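Local atomic coordinates of putative uncharacterized protein (Emericella nidulans, PDB entry 3PGB), a protein that probably oxidises primary amines as a copper amine oxidase, using a bound copper ion and a topaquinone cofactor made from one of its own residues. Residues T92-A97 with Y433-T438; V329-D334 with C759-Q764; L377-L382 with N537-F542. All blocks are in the same frame, centred on the assembly; numbering follows the deposited sequence.

Interaction 1: residues T92-A97 with Y433-T438; sequences TTTENA and YKDEET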
loop_
_atom_site.group_PDB
_atom_site.type_symbol
_atom_site.label_atom_id
_atom_site.label_comp_id
_atom_site.label_asym_id
_atom_site.label_seq_id
_atom_site.Cartn_x
_atom_site.Cartn_y
_atom_site.Cartn_z
ATOM N N THR A 92 28.869 36.498 -17.861
ATOM C CA THR A 92 27.860 37.404 -18.408
ATOM C C THR A 92 26.501 37.097 -17.765
ATOM O O THR A 92 26.193 35.937 -17.490
ATOM C CB THR A 92 27.731 37.233 -19.935
ATOM O OG1 THR A 92 28.969 37.573 -20.564
ATOM C CG2 THR A 92 26.616 38.113 -20.501
ATOM N N THR A 93 25.696 38.135 -17.531
ATOM C CA THR A 93 24.353 37.955 -16.980
ATOM C C THR A 93 23.469 37.278 -18.021
ATOM O O THR A 93 23.699 37.404 -19.229
ATOM C CB THR A 93 23.691 39.295 -16.562
ATOM O OG1 THR A 93 23.331 40.051 -17.730
ATOM C CG2 THR A 93 24.621 40.122 -15.674
ATOM N N THR A 94 22.453 36.569 -17.539
ATOM C CA THR A 94 21.503 35.859 -18.394
ATOM C C THR A 94 20.808 36.776 -19.400
ATOM O O THR A 94 20.639 36.407 -20.560
ATOM C CB THR A 94 20.430 35.154 -17.542
ATOM O OG1 THR A 94 21.071 34.311 -16.576
ATOM C CG2 THR A 94 19.501 34.318 -18.423
ATOM N N GLU A 95 20.417 37.965 -18.948
ATOM C CA GLU A 95 19.725 38.944 -19.797
ATOM C C GLU A 95 20.589 39.350 -20.996
ATOM O O GLU A 95 20.089 39.482 -22.115
ATOM C CB GLU A 95 19.350 40.187 -18.973
ATOM C CG GLU A 95 18.223 41.044 -19.557
ATOM C CD GLU A 95 17.956 42.304 -18.728
ATOM O OE1 GLU A 95 18.841 43.189 -18.682
ATOM O OE2 GLU A 95 16.861 42.406 -18.126
ATOM N N ASN A 96 21.884 39.541 -20.747
ATOM C CA ASN A 96 22.852 39.853 -21.800
ATOM C C ASN A 96 23.390 38.622 -22.532
ATOM O O ASN A 96 23.966 38.752 -23.608
ATOM C CB ASN A 96 24.039 40.625 -21.211
ATOM C CG ASN A 96 23.643 41.984 -20.670
ATOM O OD1 ASN A 96 22.815 42.678 -21.256
ATOM N ND2 ASN A 96 24.246 42.378 -19.553
ATOM N N ALA A 97 23.204 37.436 -21.954
ATOM C CA ALA A 97 23.828 36.215 -22.476
ATOM C C ALA A 97 23.076 35.617 -23.657
ATOM O O ALA A 97 21.862 35.763 -23.777
ATOM C CB ALA A 97 23.969 35.173 -21.370
ATOM N N TYR A 433 17.230 29.383 -7.053
ATOM C CA TYR A 433 17.980 30.374 -7.799
ATOM C C TYR A 433 17.976 29.996 -9.262
ATOM O O TYR A 433 18.247 28.848 -9.597
ATOM C CB TYR A 433 19.425 30.453 -7.290
ATOM C CG TYR A 433 20.323 31.330 -8.137
ATOM C CD1 TYR A 433 20.546 32.657 -7.802
ATOM C CD2 TYR A 433 20.944 30.831 -9.278
ATOM C CE1 TYR A 433 21.371 33.466 -8.575
ATOM C CE2 TYR A 433 21.763 31.634 -10.058
ATOM C CZ TYR A 433 21.973 32.952 -9.700
ATOM O OH TYR A 433 22.785 33.750 -10.469
ATOM N N LYS A 434 17.655 30.951 -10.126
ATOM C CA LYS A 434 17.970 30.833 -11.548
ATOM C C LYS A 434 18.020 32.210 -12.209
ATOM O O LYS A 434 17.263 33.107 -11.850
ATOM C CB LYS A 434 16.988 29.898 -12.277
ATOM C CG LYS A 434 15.733 30.545 -12.883
ATOM C CD LYS A 434 15.046 29.564 -13.843
ATOM C CE LYS A 434 13.697 30.071 -14.362
ATOM N NZ LYS A 434 13.722 30.370 -15.830
ATOM N N ASP A 435 18.926 32.366 -13.168
ATOM C CA ASP A 435 19.012 33.577 -13.981
ATOM C C ASP A 435 19.190 34.836 -13.129
ATOM O O ASP A 435 18.490 35.823 -13.316
ATOM C CB ASP A 435 17.778 33.693 -14.886
ATOM C CG ASP A 435 17.520 32.424 -15.693
ATOM O OD1 ASP A 435 18.495 31.756 -16.084
ATOM O OD2 ASP A 435 16.341 32.092 -15.935
ATOM N N GLU A 436 20.141 34.782 -12.199
ATOM C CA GLU A 436 20.408 35.880 -11.259
ATOM C C GLU A 436 19.144 36.357 -10.538
ATOM O O GLU A 436 18.985 37.551 -10.260
ATOM C CB GLU A 436 21.099 37.054 -11.968
ATOM C CG GLU A 436 22.407 36.682 -12.658
ATOM C CD GLU A 436 22.221 36.321 -14.115
ATOM O OE1 GLU A 436 21.604 37.127 -14.847
ATOM O OE2 GLU A 436 22.695 35.241 -14.538
ATOM N N GLU A 437 18.253 35.415 -10.241
ATOM C CA GLU A 437 16.968 35.708 -9.616
ATOM C C GLU A 437 16.672 34.670 -8.542
ATOM O O GLU A 437 17.064 33.511 -8.676
ATOM C CB GLU A 437 15.843 35.664 -10.655
ATOM C CG GLU A 437 15.942 36.683 -11.797
ATOM C CD GLU A 437 15.016 36.351 -12.970
ATOM O OE1 GLU A 437 14.686 35.160 -13.175
ATOM O OE2 GLU A 437 14.614 37.286 -13.694
ATOM N N THR A 438 15.988 35.083 -7.480
ATOM C CA THR A 438 15.431 34.133 -6.531
ATOM C C THR A 438 13.949 34.032 -6.800
ATOM O O THR A 438 13.220 35.020 -6.728
ATOM C CB THR A 438 15.669 34.543 -5.091
ATOM O OG1 THR A 438 17.080 34.612 -4.863
ATOM C CG2 THR A 438 15.058 33.531 -4.115
HETATM O O HOH W 1 25.227 34.369 -15.620
#
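Glu436 pushes its carboxylate into the bend at Thr93 and Thr94, and nearly everything tight here happens around those two oxygens. OE1 accepts the backbone N-H of Thr94 at 2.9 Å from its N, on the syn side and 21° out of the carboxylate plane. OE2 takes the hydroxyl of the same residue, with Thr94 OG1 at 2.8 Å, again syn but further from the plane. The threonine can offer both donors because its OG1 sits beside its own backbone N (chi1 -54°), and a weak second bond from Thr94 N to Glu436 OE2, 3.3 Å, makes the grip partly bifurcated. Water 1 adds a third kind of donor: it gives one hydrogen to Glu436 OE2 and the other to Thr92 O. Thr93 contributes carbon, its CB lying 3.5 Å from Glu436 OE1. A bend at chi2 (93°) turns the glutamate's carboxylate toward Thr94. Several donors meet this buried acidic residue, which would probably favour its ionised form.

The side of Asp435 is much looser. Thr94 CG2 passes Asp435 OD1 at 3.6 Å without a polar bond, while the other aspartate oxygen, OD2, forms a salt bridge with Lys434 NZ within the hairpin. Exposed Glu95 marks the solvent side.

Asp435 and Glu436, both left-handed helical in backbone, form the type I' turn of the two-residue hairpin joining strands 426-434 and 437-451. The contact therefore ties this hairpin tip to the loop between helix 73-84 and strand 102-110; Phe84 of the helix packs against Thr93 and Glu436, and strand 776-781 runs alongside the hairpin through the backbone bond of Glu436 with Lys781.

Interaction 2: residues V329-D334 with C759-Q764; sequences VMIAPD and CSVVLQ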
loop_
_atom_site.group_PDB
_atom_site.type_symbol
_atom_site.label_atom_id
_atom_site.label_comp_id
_atom_site.label_asym_id
_atom_site.label_seq_id
_atom_site.Cartn_x
_atom_site.Cartn_y
_atom_site.Cartn_z
ATOM N N VAL A 329 -15.241 16.269 4.357
ATOM C CA VAL A 329 -14.126 17.190 4.436
ATOM C C VAL A 329 -13.465 17.043 5.800
ATOM O O VAL A 329 -14.144 16.999 6.829
ATOM C CB VAL A 329 -14.578 18.657 4.164
ATOM C CG1 VAL A 329 -15.384 19.222 5.335
ATOM C CG2 VAL A 329 -13.380 19.535 3.859
ATOM N N MET A 330 -12.139 16.918 5.783
ATOM C CA MET A 330 -11.340 16.821 6.999
ATOM C C MET A 330 -11.201 18.227 7.559
ATOM O O MET A 330 -10.885 19.156 6.820
ATOM C CB MET A 330 -9.963 16.219 6.681
ATOM C CG MET A 330 -9.121 15.814 7.897
ATOM S SD MET A 330 -9.701 14.357 8.802
ATOM C CE MET A 330 -8.900 13.017 7.927
ATOM N N ILE A 331 -11.477 18.379 8.852
ATOM C CA ILE A 331 -11.301 19.658 9.543
ATOM C C ILE A 331 -10.445 19.453 10.802
ATOM O O ILE A 331 -10.292 18.322 11.271
ATOM C CB ILE A 331 -12.670 20.345 9.864
ATOM C CG1 ILE A 331 -13.509 19.532 10.858
ATOM C CG2 ILE A 331 -13.468 20.556 8.585
ATOM C CD1 ILE A 331 -13.437 20.039 12.259
ATOM N N ALA A 332 -9.867 20.537 11.320
ATOM C CA ALA A 332 -8.975 20.465 12.480
ATOM C C ALA A 332 -9.526 21.337 13.604
ATOM O O ALA A 332 -9.114 22.482 13.751
ATOM C CB ALA A 332 -7.571 20.910 12.100
ATOM N N PRO A 333 -10.455 20.789 14.410
ATOM C CA PRO A 333 -11.155 21.551 15.452
ATOM C C PRO A 333 -10.245 22.325 16.397
ATOM O O PRO A 333 -10.577 23.451 16.764
ATOM C CB PRO A 333 -11.910 20.474 16.234
ATOM C CG PRO A 333 -12.066 19.348 15.286
ATOM C CD PRO A 333 -10.868 19.375 14.398
ATOM N N ASP A 334 -9.116 21.736 16.785
ATOM C CA ASP A 334 -8.161 22.419 17.659
ATOM C C ASP A 334 -6.944 22.947 16.907
ATOM O O ASP A 334 -5.933 23.283 17.516
ATOM C CB ASP A 334 -7.737 21.502 18.808
ATOM C CG ASP A 334 -8.855 21.272 19.803
ATOM O OD1 ASP A 334 -10.023 21.510 19.438
ATOM O OD2 ASP A 334 -8.580 20.846 20.943
ATOM N N CYS A 759 -17.727 22.017 20.083
ATOM C CA CYS A 759 -17.480 23.305 19.430
ATOM C C CYS A 759 -18.049 23.297 18.024
ATOM O O CYS A 759 -18.479 22.258 17.541
ATOM C CB CYS A 759 -15.978 23.636 19.404
ATOM S SG CYS A 759 -14.936 22.516 18.424
ATOM N N SER A 760 -18.044 24.457 17.373
ATOM C CA SER A 760 -18.646 24.611 16.053
ATOM C C SER A 760 -17.663 25.182 15.041
ATOM O O SER A 760 -16.752 25.920 15.397
ATOM C CB SER A 760 -19.863 25.530 16.139
ATOM O OG SER A 760 -19.498 26.817 16.606
ATOM N N VAL A 761 -17.859 24.839 13.774
ATOM C CA VAL A 761 -17.038 25.395 12.706
ATOM C C VAL A 761 -17.931 25.874 11.583
ATOM O O VAL A 761 -18.946 25.254 11.289
ATOM C CB VAL A 761 -16.024 24.360 12.139
ATOM C CG1 VAL A 761 -15.071 23.907 13.216
ATOM C CG2 VAL A 761 -16.740 23.171 11.541
ATOM N N VAL A 762 -17.558 26.990 10.972
ATOM C CA VAL A 762 -18.196 27.425 9.744
ATOM C C VAL A 762 -17.331 26.941 8.592
ATOM O O VAL A 762 -16.131 27.218 8.555
ATOM C CB VAL A 762 -18.371 28.948 9.698
ATOM C CG1 VAL A 762 -18.866 29.390 8.320
ATOM C CG2 VAL A 762 -19.340 29.386 10.791
ATOM N N LEU A 763 -17.949 26.196 7.677
ATOM C CA LEU A 763 -17.262 25.625 6.520
ATOM C C LEU A 763 -17.477 26.489 5.301
ATOM O O LEU A 763 -18.566 26.505 4.742
ATOM C CB LEU A 763 -17.790 24.224 6.209
ATOM C CG LEU A 763 -17.443 23.116 7.189
ATOM C CD1 LEU A 763 -18.146 21.847 6.761
ATOM C CD2 LEU A 763 -15.933 22.908 7.258
ATOM N N GLN A 764 -16.437 27.210 4.898
ATOM C CA GLN A 764 -16.461 27.949 3.642
ATOM C C GLN A 764 -16.020 27.019 2.516
ATOM O O GLN A 764 -15.320 26.037 2.762
ATOM C CB GLN A 764 -15.548 29.185 3.705
ATOM C CG GLN A 764 -16.264 30.510 4.064
ATOM C CD GLN A 764 -16.056 30.957 5.510
ATOM O OE1 GLN A 764 -17.020 31.244 6.222
ATOM N NE2 GLN A 764 -14.798 31.035 5.942
#
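Leu763 spreads its two methyl groups under a pair of side chains from strand 329-331: CD2 lies 3.7 Å from Ile331 CG2, and CD1 is 4.1 Å from Val329 CG1. The two approaches differ. Valine and leucine point at one another tip to tip, whereas the isoleucine meets the leucine at about a right angle, presenting a branch methyl and not its chain end. In Ile331 chi1 (65°) sets CG1 between the backbone N and the carbonyl carbon and sends CG2 to Leu763; chi2 (100°) then carries CD1 to Val761. The Val761 end is slacker, with Ile331 CD1 and Val761 CG1 4.3 Å apart. Farther on, Pro333 brings CB, one corner of its ring, to 4.3 Å from Cys759 SG; that sulfur is bonded to Cys52, so the proline packs beside one end of a disulfide.

No hydrogen bond joins the two segments. Their strand axes stay 10.5 Å apart at closest approach and run at 132° between N-to-C directions, the spacing of two layers facing each other through their side chains. Cys759, Val761 and Leu763 give one face of their strand to the contact; Val329 and Ile331 answer from the other layer.

Polar pairing of the backbones is made with other partners. Ser760 bonds to the backbones of Ser50 and Cys52, and both strands enter antiparallel ladders with the second subunit. There Ile331 also packs on Leu763 of the second subunit, and Val761 meets Val761 of that chain, as a nearby twofold axis would produce. Here, then, is a two-layered apolar seam at the subunit interface, where sheet continues from one chain into the next, in keeping with the intimate homodimers of copper amine oxidases.

Interaction 3: residues L377-L382 with N537-F542; sequences LYELGL and NFKADF. With CA (calcium ion), chain F.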
loop_
_atom_site.group_PDB
_atom_site.type_symbol
_atom_site.label_atom_id
_atom_site.label_comp_id
_atom_site.label_asym_id
_atom_site.label_seq_id
_atom_site.Cartn_x
_atom_site.Cartn_y
_atom_site.Cartn_z
ATOM N N LEU A 377 17.563 8.922 11.797
ATOM C CA LEU A 377 18.073 9.223 10.459
ATOM C C LEU A 377 18.743 10.596 10.433
ATOM O O LEU A 377 18.119 11.606 10.763
ATOM C CB LEU A 377 16.928 9.203 9.442
ATOM C CG LEU A 377 16.266 7.855 9.116
ATOM C CD1 LEU A 377 14.759 7.996 8.980
ATOM C CD2 LEU A 377 16.862 7.247 7.854
ATOM N N TYR A 378 20.017 10.629 10.056
ATOM C CA TYR A 378 20.719 11.897 9.858
ATOM C C TYR A 378 20.162 12.625 8.638
ATOM O O TYR A 378 20.067 13.847 8.636
ATOM C CB TYR A 378 22.238 11.684 9.698
ATOM C CG TYR A 378 22.979 12.941 9.278
ATOM C CD1 TYR A 378 23.283 13.936 10.201
ATOM C CD2 TYR A 378 23.350 13.142 7.955
ATOM C CE1 TYR A 378 23.948 15.091 9.822
ATOM C CE2 TYR A 378 24.013 14.297 7.564
ATOM C CZ TYR A 378 24.307 15.267 8.501
ATOM O OH TYR A 378 24.962 16.414 8.109
ATOM N N GLU A 379 19.800 11.861 7.610
ATOM C CA GLU A 379 19.379 12.417 6.330
ATOM C C GLU A 379 18.432 11.460 5.596
ATOM O O GLU A 379 18.679 10.254 5.546
ATOM C CB GLU A 379 20.606 12.707 5.455
ATOM C CG GLU A 379 20.269 13.350 4.102
ATOM C CD GLU A 379 21.472 13.491 3.177
ATOM O OE1 GLU A 379 21.316 14.138 2.121
ATOM O OE2 GLU A 379 22.565 12.952 3.492
ATOM N N LEU A 380 17.347 12.015 5.054
ATOM C CA LEU A 380 16.388 11.289 4.217
ATOM C C LEU A 380 15.976 12.218 3.076
ATOM O O LEU A 380 15.545 13.338 3.320
ATOM C CB LEU A 380 15.163 10.882 5.040
ATOM C CG LEU A 380 14.049 10.038 4.400
ATOM C CD1 LEU A 380 14.566 8.734 3.812
ATOM C CD2 LEU A 380 12.955 9.742 5.435
ATOM N N GLY A 381 16.121 11.782 1.834
ATOM C CA GLY A 381 15.783 12.669 0.719
ATOM C C GLY A 381 15.871 12.066 -0.663
ATOM O O GLY A 381 16.643 11.144 -0.900
ATOM N N LEU A 382 15.060 12.593 -1.574
ATOM C CA LEU A 382 15.116 12.203 -2.985
ATOM C C LEU A 382 16.516 12.459 -3.548
ATOM O O LEU A 382 17.156 13.468 -3.238
ATOM C CB LEU A 382 14.072 12.979 -3.796
ATOM C CG LEU A 382 13.987 12.702 -5.299
ATOM C CD1 LEU A 382 13.782 11.208 -5.592
ATOM C CD2 LEU A 382 12.869 13.540 -5.921
ATOM N N ASN A 537 15.227 7.244 -6.532
ATOM C CA ASN A 537 16.193 6.819 -5.507
ATOM C C ASN A 537 16.146 7.733 -4.301
ATOM O O ASN A 537 16.130 8.949 -4.451
ATOM C CB ASN A 537 17.623 6.800 -6.065
ATOM C CG ASN A 537 18.597 6.044 -5.162
ATOM O OD1 ASN A 537 19.529 6.628 -4.589
ATOM N ND2 ASN A 537 18.380 4.742 -5.025
ATOM N N PHE A 538 16.144 7.137 -3.112
ATOM C CA PHE A 538 16.110 7.884 -1.860
ATOM C C PHE A 538 17.288 7.502 -0.981
ATOM O O PHE A 538 17.603 6.319 -0.847
ATOM C CB PHE A 538 14.809 7.601 -1.113
ATOM C CG PHE A 538 13.609 8.301 -1.689
ATOM C CD1 PHE A 538 12.893 7.735 -2.726
ATOM C CD2 PHE A 538 13.192 9.515 -1.179
ATOM C CE1 PHE A 538 11.781 8.376 -3.253
ATOM C CE2 PHE A 538 12.083 10.163 -1.700
ATOM C CZ PHE A 538 11.379 9.597 -2.734
ATOM N N LYS A 539 17.932 8.503 -0.379
ATOM C CA LYS A 539 19.013 8.267 0.579
ATOM C C LYS A 539 18.447 8.218 1.999
ATOM O O LYS A 539 17.811 9.171 2.450
ATOM C CB LYS A 539 20.060 9.369 0.471
ATOM C CG LYS A 539 21.300 9.151 1.335
ATOM C CD LYS A 539 22.233 10.339 1.244
ATOM C CE LYS A 539 23.500 10.125 2.037
ATOM N NZ LYS A 539 24.422 11.302 1.941
ATOM N N ALA A 540 18.678 7.102 2.689
ATOM C CA ALA A 540 18.233 6.917 4.066
ATOM C C ALA A 540 19.445 6.645 4.962
ATOM O O ALA A 540 19.878 5.506 5.111
ATOM C CB ALA A 540 17.232 5.771 4.146
ATOM N N ASP A 541 19.997 7.703 5.549
ATOM C CA ASP A 541 21.168 7.579 6.412
ATOM C C ASP A 541 20.744 7.279 7.844
ATOM O O ASP A 541 20.814 8.150 8.715
ATOM C CB ASP A 541 22.014 8.861 6.354
ATOM C CG ASP A 541 23.343 8.726 7.083
ATOM O OD1 ASP A 541 23.670 7.625 7.573
ATOM O OD2 ASP A 541 24.067 9.736 7.174
ATOM N N PHE A 542 20.314 6.044 8.088
ATOM C CA PHE A 542 19.960 5.620 9.441
ATOM C C PHE A 542 21.194 5.641 10.330
ATOM O O PHE A 542 22.222 5.080 9.959
ATOM C CB PHE A 542 19.398 4.194 9.453
ATOM C CG PHE A 542 18.102 4.044 8.725
ATOM C CD1 PHE A 542 16.901 4.227 9.384
ATOM C CD2 PHE A 542 18.087 3.717 7.387
ATOM C CE1 PHE A 542 15.709 4.094 8.715
ATOM C CE2 PHE A 542 16.907 3.581 6.716
ATOM C CZ PHE A 542 15.712 3.774 7.380
HETATM CA CA CA F . 24.335 5.831 8.968
HETATM O O HOH W 2 24.511 3.655 10.233
#
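Leu377, just before the corner at Tyr378, and Phe542 make the closest apolar contact of the two segments: Leu377 CD2 sits over the middle of the ring, 3.4 Å from the Phe542 centroid, a CH-pi contact almost on the ring normal. On the same face Ala540 CB touches both Leu377 and Leu380, and Leu382 CD1 lies over the Phe538 ring, displaced toward its rim.

Backbone bonds hold the antiparallel register. Gly381 and Lys539 form a hydrogen-bonded pair, with Lys539 N to Gly381 O at 3.0 Å, and Tyr378 N reaches Asp541 O at 2.9 Å where segment 377-382 turns its corner.

Charge gathers on the opposite face. Extended Glu379 and Lys539 cross to form a salt bridge, Glu379 OE2 to Lys539 NZ 2.9 Å; the lysine also bonds to Pro656 O. Asp541 divides its carboxylate: OD2 pairs with Lys114, while OD1 binds calcium at 2.4 Å.

Phe542 O joins it as a calcium ligand at 2.5 Å, as does water 2. With Asp543, Asp687 and Leu688 completing the shell, this strand end is one of the calcium sites of the copper amine oxidase catalytic domain, built on its antiparallel beta framework.

Along the chain the six segments come as 92-97, 329-334, 377-382, 433-438, 537-542 and 759-764, so interaction 1 alternates with both others, while both segments of interaction 3 fall between those of interaction 2. None of the three touches another: centres of interactions 1 and 2 lie about 45 Å apart, those of 1 and 3 about 32 Å, and those of 2 and 3 about 36 Å. Interaction 3 is the deepest, its centre about 13 Å from the centre of the chain, within the beta framework that also carries the hairpin of interaction 1. The chain is thus fastened at a calcium-bearing interior, at a surface join with the N-terminal region, and at the dimer interface.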